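Catechol 1,2-dioxygenase (Acinetobacter sp., PDB 1DLQ) catalyses the Fe(3+)-dependent intradiol ring cleavage of catechol by dioxygen, giving cis,cis-muconate in the beta-ketoadipate pathway. Local coordinates at residues 114-119 with 181-186; 225-230 with 237-242. All coordinates share one frame; numbering follows the deposited sequence.

Contact 1 (114-119 with 181-186); sequences APESVG and SIITDE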
ATOM      1  N   ALA A 114      27.524  -7.434  -7.133  1.00 23.53           N
ATOM      2  CA  ALA A 114      27.999  -8.739  -7.561  1.00 23.05           C
ATOM      3  C   ALA A 114      29.454  -8.653  -8.015  1.00 23.34           C
ATOM      4  O   ALA A 114      29.914  -7.603  -8.473  1.00 23.70           O
ATOM      5  CB  ALA A 114      27.126  -9.261  -8.698  1.00 22.46           C
ATOM      6  N   PRO A 115      30.216  -9.743  -7.851  1.00 22.96           N
ATOM      7  CA  PRO A 115      31.605  -9.697  -8.287  1.00 23.46           C
ATOM      8  C   PRO A 115      31.654  -9.507  -9.794  1.00 24.29           C
ATOM      9  O   PRO A 115      30.714  -9.866 -10.505  1.00 24.95           O
ATOM     10  CB  PRO A 115      32.130 -11.063  -7.859  1.00 22.99           C
ATOM     11  CG  PRO A 115      30.905 -11.919  -7.957  1.00 22.83           C
ATOM     12  CD  PRO A 115      29.937 -11.041  -7.223  1.00 22.39           C
ATOM     13  N   GLU A 116      32.730  -8.917 -10.289  1.00 24.78           N
ATOM     14  CA  GLU A 116      32.842  -8.744 -11.723  1.00 25.85           C
ATOM     15  C   GLU A 116      34.178  -9.282 -12.214  1.00 24.75           C
ATOM     16  O   GLU A 116      35.143  -9.384 -11.456  1.00 24.55           O
ATOM     17  CB  GLU A 116      32.692  -7.278 -12.115  1.00 27.71           C
ATOM     18  CG  GLU A 116      33.794  -6.394 -11.638  1.00 30.44           C
ATOM     19  CD  GLU A 116      33.661  -5.000 -12.198  1.00 32.54           C
ATOM     20  OE1 GLU A 116      32.646  -4.337 -11.886  1.00 33.94           O
ATOM     21  OE2 GLU A 116      34.560  -4.574 -12.955  1.00 33.58           O
ATOM     22  N   SER A 117      34.219  -9.641 -13.486  1.00 23.38           N
ATOM     23  CA  SER A 117      35.422 -10.171 -14.082  1.00 21.97           C
ATOM     24  C   SER A 117      35.351  -9.893 -15.569  1.00 21.44           C
ATOM     25  O   SER A 117      34.291  -9.560 -16.092  1.00 21.53           O
ATOM     26  CB  SER A 117      35.488 -11.665 -13.824  1.00 21.70           C
ATOM     27  OG  SER A 117      34.317 -12.276 -14.320  1.00 22.58           O
ATOM     28  N   VAL A 118      36.478 -10.034 -16.254  1.00 20.84           N
ATOM     29  CA  VAL A 118      36.527  -9.774 -17.682  1.00 20.09           C
ATOM     30  C   VAL A 118      36.257 -11.003 -18.542  1.00 19.70           C
ATOM     31  O   VAL A 118      36.855 -12.058 -18.339  1.00 19.61           O
ATOM     32  CB  VAL A 118      37.903  -9.194 -18.095  1.00 20.42           C
ATOM     33  CG1 VAL A 118      37.919  -8.904 -19.587  1.00 18.77           C
ATOM     34  CG2 VAL A 118      38.197  -7.936 -17.297  1.00 19.41           C
ATOM     35  N   GLY A 119      35.339 -10.845 -19.493  1.00 18.80           N
ATOM     36  CA  GLY A 119      34.998 -11.904 -20.423  1.00 17.69           C
ATOM     37  C   GLY A 119      34.284 -13.170 -19.974  1.00 17.51           C
ATOM     38  O   GLY A 119      33.342 -13.615 -20.638  1.00 17.01           O
ATOM     39  N   SER A 181      28.842  -9.666 -12.883  1.00 19.40           N
ATOM     40  CA  SER A 181      29.011  -8.546 -13.797  1.00 19.09           C
ATOM     41  C   SER A 181      30.166  -8.983 -14.679  1.00 18.45           C
ATOM     42  O   SER A 181      31.234  -9.330 -14.183  1.00 18.05           O
ATOM     43  CB  SER A 181      29.377  -7.260 -13.049  1.00 19.17           C
ATOM     44  OG  SER A 181      28.331  -6.859 -12.182  1.00 19.59           O
ATOM     45  N   ILE A 182      29.948  -8.991 -15.984  1.00 18.49           N
ATOM     46  CA  ILE A 182      30.994  -9.406 -16.902  1.00 19.06           C
ATOM     47  C   ILE A 182      31.381  -8.223 -17.767  1.00 18.99           C
ATOM     48  O   ILE A 182      30.526  -7.587 -18.372  1.00 18.18           O
ATOM     49  CB  ILE A 182      30.517 -10.550 -17.839  1.00 19.63           C
ATOM     50  CG1 ILE A 182      29.920 -11.702 -17.026  1.00 19.09           C
ATOM     51  CG2 ILE A 182      31.694 -11.061 -18.675  1.00 19.67           C
ATOM     52  CD1 ILE A 182      30.897 -12.365 -16.107  1.00 21.05           C
ATOM     53  N   ILE A 183      32.671  -7.915 -17.806  1.00 19.95           N
ATOM     54  CA  ILE A 183      33.156  -6.820 -18.639  1.00 20.90           C
ATOM     55  C   ILE A 183      33.530  -7.489 -19.950  1.00 21.66           C
ATOM     56  O   ILE A 183      34.341  -8.411 -19.962  1.00 21.98           O
ATOM     57  CB  ILE A 183      34.426  -6.156 -18.051  1.00 20.85           C
ATOM     58  CG1 ILE A 183      34.177  -5.712 -16.607  1.00 21.30           C
ATOM     59  CG2 ILE A 183      34.832  -4.971 -18.909  1.00 20.20           C
ATOM     60  CD1 ILE A 183      33.036  -4.720 -16.440  1.00 22.15           C
ATOM     61  N   THR A 184      32.939  -7.050 -21.051  1.00 22.76           N
ATOM     62  CA  THR A 184      33.250  -7.663 -22.329  1.00 24.42           C
ATOM     63  C   THR A 184      34.738  -7.579 -22.657  1.00 25.79           C
ATOM     64  O   THR A 184      35.432  -6.650 -22.234  1.00 26.25           O
ATOM     65  CB  THR A 184      32.416  -7.041 -23.473  1.00 24.28           C
ATOM     66  OG1 THR A 184      32.528  -5.614 -23.439  1.00 23.63           O
ATOM     67  CG2 THR A 184      30.954  -7.442 -23.335  1.00 24.39           C
ATOM     68  N   ASP A 185      35.211  -8.571 -23.410  1.00 27.11           N
ATOM     69  CA  ASP A 185      36.611  -8.680 -23.814  1.00 27.81           C
ATOM     70  C   ASP A 185      36.918  -7.984 -25.140  1.00 28.60           C
ATOM     71  O   ASP A 185      36.115  -7.204 -25.650  1.00 28.24           O
ATOM     72  CB  ASP A 185      36.985 -10.158 -23.915  1.00 27.41           C
ATOM     73  CG  ASP A 185      36.198 -10.894 -24.998  1.00 27.51           C
ATOM     74  OD1 ASP A 185      35.559 -10.230 -25.849  1.00 27.01           O
ATOM     75  OD2 ASP A 185      36.229 -12.142 -25.006  1.00 27.37           O
ATOM     76  N   GLU A 186      38.089  -8.300 -25.691  1.00 30.12           N
ATOM     77  CA  GLU A 186      38.581  -7.733 -26.947  1.00 31.29           C
ATOM     78  C   GLU A 186      37.614  -7.832 -28.127  1.00 30.89           C
ATOM     79  O   GLU A 186      37.686  -7.028 -29.053  1.00 30.92           O
ATOM     80  CB  GLU A 186      39.910  -8.396 -27.328  1.00 33.87           C
ATOM     81  CG  GLU A 186      41.028  -8.234 -26.296  1.00 38.04           C
ATOM     82  CD  GLU A 186      40.710  -8.902 -24.959  1.00 40.68           C
ATOM     83  OE1 GLU A 186      40.508 -10.138 -24.947  1.00 42.22           O
ATOM     84  OE2 GLU A 186      40.662  -8.194 -23.922  1.00 41.90           O
TER
HETATM   85  O   HOH W   1      29.620  -5.055 -10.715  1.00 32.23           O

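Contact 2 (225-230 with 237-242); sequences IHYFVS and LTTQIN. With FE (Fe (III) ion), chain C.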
ATOM      1  N   ILE A 225      16.315 -15.039 -17.825  1.00 15.63           N
ATOM      2  CA  ILE A 225      17.571 -14.534 -17.298  1.00 15.29           C
ATOM      3  C   ILE A 225      17.575 -13.018 -17.458  1.00 15.21           C
ATOM      4  O   ILE A 225      17.303 -12.502 -18.539  1.00 15.89           O
ATOM      5  CB  ILE A 225      18.753 -15.178 -18.056  1.00 15.17           C
ATOM      6  CG1 ILE A 225      18.630 -16.707 -17.961  1.00 15.25           C
ATOM      7  CG2 ILE A 225      20.089 -14.703 -17.477  1.00 13.75           C
ATOM      8  CD1 ILE A 225      19.625 -17.487 -18.810  1.00 15.60           C
ATOM      9  N   HIS A 226      17.866 -12.315 -16.367  1.00 14.95           N
ATOM     10  CA  HIS A 226      17.896 -10.854 -16.353  1.00 15.38           C
ATOM     11  C   HIS A 226      19.227 -10.244 -16.827  1.00 15.93           C
ATOM     12  O   HIS A 226      20.306 -10.747 -16.506  1.00 15.53           O
ATOM     13  CB  HIS A 226      17.618 -10.353 -14.937  1.00 15.48           C
ATOM     14  CG  HIS A 226      16.232 -10.629 -14.447  1.00 16.22           C
ATOM     15  ND1 HIS A 226      15.165  -9.802 -14.726  1.00 15.58           N
ATOM     16  CD2 HIS A 226      15.737 -11.644 -13.697  1.00 15.72           C
ATOM     17  CE1 HIS A 226      14.072 -10.292 -14.166  1.00 16.47           C
ATOM     18  NE2 HIS A 226      14.392 -11.409 -13.536  1.00 16.77           N
ATOM     19  N   TYR A 227      19.134  -9.144 -17.573  1.00 15.93           N
ATOM     20  CA  TYR A 227      20.305  -8.440 -18.077  1.00 16.50           C
ATOM     21  C   TYR A 227      20.322  -6.941 -17.818  1.00 17.29           C
ATOM     22  O   TYR A 227      19.288  -6.274 -17.835  1.00 17.38           O
ATOM     23  CB  TYR A 227      20.448  -8.583 -19.589  1.00 16.85           C
ATOM     24  CG  TYR A 227      21.021  -9.872 -20.099  1.00 17.65           C
ATOM     25  CD1 TYR A 227      20.266 -11.040 -20.117  1.00 17.95           C
ATOM     26  CD2 TYR A 227      22.320  -9.910 -20.611  1.00 17.61           C
ATOM     27  CE1 TYR A 227      20.788 -12.212 -20.643  1.00 18.92           C
ATOM     28  CE2 TYR A 227      22.851 -11.070 -21.136  1.00 18.16           C
ATOM     29  CZ  TYR A 227      22.081 -12.218 -21.151  1.00 18.89           C
ATOM     30  OH  TYR A 227      22.601 -13.369 -21.686  1.00 19.60           O
ATOM     31  N   PHE A 228      21.532  -6.436 -17.612  1.00 18.26           N
ATOM     32  CA  PHE A 228      21.829  -5.016 -17.445  1.00 19.26           C
ATOM     33  C   PHE A 228      23.076  -4.870 -18.316  1.00 19.92           C
ATOM     34  O   PHE A 228      24.040  -5.617 -18.148  1.00 20.04           O
ATOM     35  CB  PHE A 228      22.206  -4.660 -16.004  1.00 19.56           C
ATOM     36  CG  PHE A 228      21.114  -3.992 -15.218  1.00 18.78           C
ATOM     37  CD1 PHE A 228      20.014  -3.426 -15.846  1.00 18.84           C
ATOM     38  CD2 PHE A 228      21.200  -3.927 -13.833  1.00 18.24           C
ATOM     39  CE1 PHE A 228      19.010  -2.810 -15.102  1.00 18.54           C
ATOM     40  CE2 PHE A 228      20.200  -3.313 -13.080  1.00 18.44           C
ATOM     41  CZ  PHE A 228      19.107  -2.757 -13.713  1.00 18.45           C
ATOM     42  N   VAL A 229      23.045  -3.949 -19.268  1.00 20.48           N
ATOM     43  CA  VAL A 229      24.205  -3.717 -20.114  1.00 21.27           C
ATOM     44  C   VAL A 229      24.439  -2.215 -20.207  1.00 21.83           C
ATOM     45  O   VAL A 229      23.583  -1.466 -20.680  1.00 21.87           O
ATOM     46  CB  VAL A 229      24.020  -4.290 -21.544  1.00 20.99           C
ATOM     47  CG1 VAL A 229      25.301  -4.077 -22.356  1.00 20.04           C
ATOM     48  CG2 VAL A 229      23.679  -5.769 -21.478  1.00 20.79           C
ATOM     49  N   SER A 230      25.595  -1.778 -19.725  1.00 22.96           N
ATOM     50  CA  SER A 230      25.961  -0.369 -19.769  1.00 23.96           C
ATOM     51  C   SER A 230      27.362  -0.224 -20.356  1.00 24.38           C
ATOM     52  O   SER A 230      28.188  -1.136 -20.259  1.00 24.72           O
ATOM     53  CB  SER A 230      25.907   0.252 -18.367  1.00 23.96           C
ATOM     54  OG  SER A 230      26.820  -0.368 -17.479  1.00 24.50           O
ATOM     55  N   LEU A 237      20.968  -0.673 -20.896  1.00 18.00           N
ATOM     56  CA  LEU A 237      19.943  -1.559 -21.421  1.00 16.92           C
ATOM     57  C   LEU A 237      19.422  -2.492 -20.327  1.00 16.24           C
ATOM     58  O   LEU A 237      20.199  -3.171 -19.653  1.00 15.49           O
ATOM     59  CB  LEU A 237      20.522  -2.412 -22.553  1.00 16.32           C
ATOM     60  CG  LEU A 237      19.625  -3.030 -23.629  1.00 16.21           C
ATOM     61  CD1 LEU A 237      20.354  -4.253 -24.123  1.00 15.51           C
ATOM     62  CD2 LEU A 237      18.248  -3.426 -23.122  1.00 16.04           C
ATOM     63  N   THR A 238      18.108  -2.508 -20.139  1.00 15.97           N
ATOM     64  CA  THR A 238      17.498  -3.413 -19.173  1.00 15.78           C
ATOM     65  C   THR A 238      16.673  -4.351 -20.033  1.00 15.86           C
ATOM     66  O   THR A 238      15.787  -3.920 -20.770  1.00 16.28           O
ATOM     67  CB  THR A 238      16.573  -2.692 -18.160  1.00 15.81           C
ATOM     68  OG1 THR A 238      17.337  -1.752 -17.391  1.00 15.75           O
ATOM     69  CG2 THR A 238      15.946  -3.709 -17.197  1.00 15.58           C
ATOM     70  N   THR A 239      16.975  -5.636 -19.968  1.00 15.54           N
ATOM     71  CA  THR A 239      16.239  -6.585 -20.779  1.00 15.40           C
ATOM     72  C   THR A 239      16.372  -7.946 -20.119  1.00 15.58           C
ATOM     73  O   THR A 239      16.911  -8.058 -19.017  1.00 14.69           O
ATOM     74  CB  THR A 239      16.808  -6.618 -22.249  1.00 14.95           C
ATOM     75  OG1 THR A 239      15.886  -7.292 -23.113  1.00 14.94           O
ATOM     76  CG2 THR A 239      18.154  -7.347 -22.309  1.00 13.91           C
ATOM     77  N   GLN A 240      15.859  -8.974 -20.777  1.00 15.78           N
ATOM     78  CA  GLN A 240      15.966 -10.314 -20.240  1.00 17.47           C
ATOM     79  C   GLN A 240      15.726 -11.265 -21.405  1.00 17.66           C
ATOM     80  O   GLN A 240      15.339 -10.837 -22.498  1.00 18.09           O
ATOM     81  CB  GLN A 240      14.905 -10.541 -19.170  1.00 17.35           C
ATOM     82  CG  GLN A 240      13.588 -10.992 -19.744  1.00 19.49           C
ATOM     83  CD  GLN A 240      12.499 -11.166 -18.693  1.00 20.60           C
ATOM     84  OE1 GLN A 240      11.444 -11.741 -18.987  1.00 22.11           O
ATOM     85  NE2 GLN A 240      12.733 -10.658 -17.476  1.00 19.84           N
ATOM     86  N   ILE A 241      15.982 -12.548 -21.189  1.00 17.52           N
ATOM     87  CA  ILE A 241      15.724 -13.523 -22.232  1.00 18.04           C
ATOM     88  C   ILE A 241      14.865 -14.620 -21.649  1.00 17.64           C
ATOM     89  O   ILE A 241      15.007 -14.965 -20.477  1.00 17.57           O
ATOM     90  CB  ILE A 241      17.028 -14.114 -22.834  1.00 18.22           C
ATOM     91  CG1 ILE A 241      17.907 -14.736 -21.757  1.00 17.97           C
ATOM     92  CG2 ILE A 241      17.774 -13.022 -23.584  1.00 20.26           C
ATOM     93  CD1 ILE A 241      19.245 -15.221 -22.290  1.00 17.02           C
ATOM     94  N   ASN A 242      13.941 -15.126 -22.456  1.00 17.47           N
ATOM     95  CA  ASN A 242      13.064 -16.195 -22.017  1.00 18.69           C
ATOM     96  C   ASN A 242      13.562 -17.500 -22.597  1.00 18.53           C
ATOM     97  O   ASN A 242      13.982 -17.553 -23.751  1.00 18.41           O
ATOM     98  CB  ASN A 242      11.626 -15.987 -22.501  1.00 20.04           C
ATOM     99  CG  ASN A 242      10.992 -14.753 -21.936  1.00 21.21           C
ATOM    100  OD1 ASN A 242      11.249 -13.636 -22.391  1.00 23.46           O
ATOM    101  ND2 ASN A 242      10.160 -14.938 -20.925  1.00 21.62           N
TER
HETATM  102 FE    FE C 400      13.069 -12.632 -12.583  1.00 18.83          FE
HETATM  103  O   HOH W   2      15.489  -7.600 -16.363  1.00 13.82           O
HETATM  104  O   HOH W   3      12.138 -11.027 -11.254  1.00 17.21           O

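Contact 1 (114-119 with 181-186)
Ala114 O and Ser181 OG share a water at the start of a short parallel beta ladder in which strand 116-118, an outermost strand of the mixed sheet within this chain, lies against strand 179-183; the two short axes diverge by only 25°. The water lies 2.7 Å from Ser181 OG, whereas its bonds to Ala114 O and Glu116 OE1 are weak. Pro115 supplies the first rung, which runs from Ser181 N to Pro115 O, 3.0 Å, with the donor in the carbonyl plane.

Glu116 and Ser181 send their side chains to the same face of the sheet and meet tightly at their roots, CB to CB 3.4 Å. Beyond this point Glu116 rises between its own backbone N and carbonyl carbon (chi1 66°), then extends obliquely across Ile183, where OE2 comes 3.8 Å from Ile183 CD1. Its other oxygen, OE1, has a long, weak ion pair with Lys152.

Ser117 grips both sides of Ile182 through its backbone: its N donates to Ser181 O, and its O accepts a nearly straight hydrogen bond from Ile183 N (170° at the hydrogen). On the face it shares with Ile182, Ser117 OG bonds to Tyr120 O and brushes Ile182 CD1 at 3.9 Å. Val118 returns to the Glu116 face; its CG1 methyl lies 3.6 Å from the carbonyl oxygen of Ile183, while CG2 packs more loosely against the Ile183 side chain.

Gly119, with positive phi, closes the ladder where the segments leave strand geometry. Its N donates to Ile183 O over 2.7 Å, the shortest of the four backbone bonds, and its carbonyl carbon rests 3.6 Å from the CG2 methyl of Ile182.

Contact 2 (225-230 with 237-242)
The beta hairpin that pairs Ile225, Tyr227 and Val229 with Ile241, Thr239 and Leu237 carries an iron ligand and part of the catechol site on one arm. Each of these three hydrogen-bonded pairs has two backbone bonds, but their quality varies. Near the turn, Leu237 N reaches Val229 O at 2.7 Å; in the middle, Thr239 N lies 3.2 Å from Tyr227 O and 36° above its carbonyl plane, off the lone pairs.

His226 and Gln240 form a non-hydrogen-bonded pair, and both side chains project from one face of the sheet. His226 NE2 binds the ferric ion at 2.0 Å, and His224, Tyr164, Tyr200 and a water complete the ligands. The other ring nitrogen is held as well: ND1 donates in the ring plane to a second water, 2.8 Å away, which in turn donates to Thr239 O at 3.0 Å. This second-shell link ties the ring's rotation to the neighbouring strand. Gln240 runs alongside, its amide turned 82° from the ring, with NE2 3.6 Å from His226 CE1. Trp156 stacks on the same histidine.

Further along this face, Thr238 OG1 approaches the edge of the Phe228 ring in its plane, 3.0 Å from CE1. Tyr227 lies on the other face, in the hydrophobic interior with Leu136 and Leu290, and its hydroxyl bonds to that of Tyr190. Ile241 turns CG1 between its backbone N and carbonyl carbon (chi1 56°), which carries its CD1 methyl to the tyrosine's ring edge, 3.8 Å from Tyr227 CE1.

Both contacts belong to one mixed sheet of the dioxygenase domain, with contact 1 at its margin and contact 2 further in. Their centres are 15 Å apart and their nearest atoms about 7 Å, so they do not touch. Strand 152-156 bridges them: Val153 bonds through its backbone to Ile182 of contact 1, while Glu154 and Trp156 bond to Phe228 and His226 of contact 2. Tyr190 also bridges the two, reaching Ile182 and Tyr227. Contact 1 stands back from the active site: the side chain of Ala114 is about 11 Å from that of Tyr164, which binds iron and catechol, and Ile182 is about 10 Å from Ile225 of the catechol site, side chain to side chain.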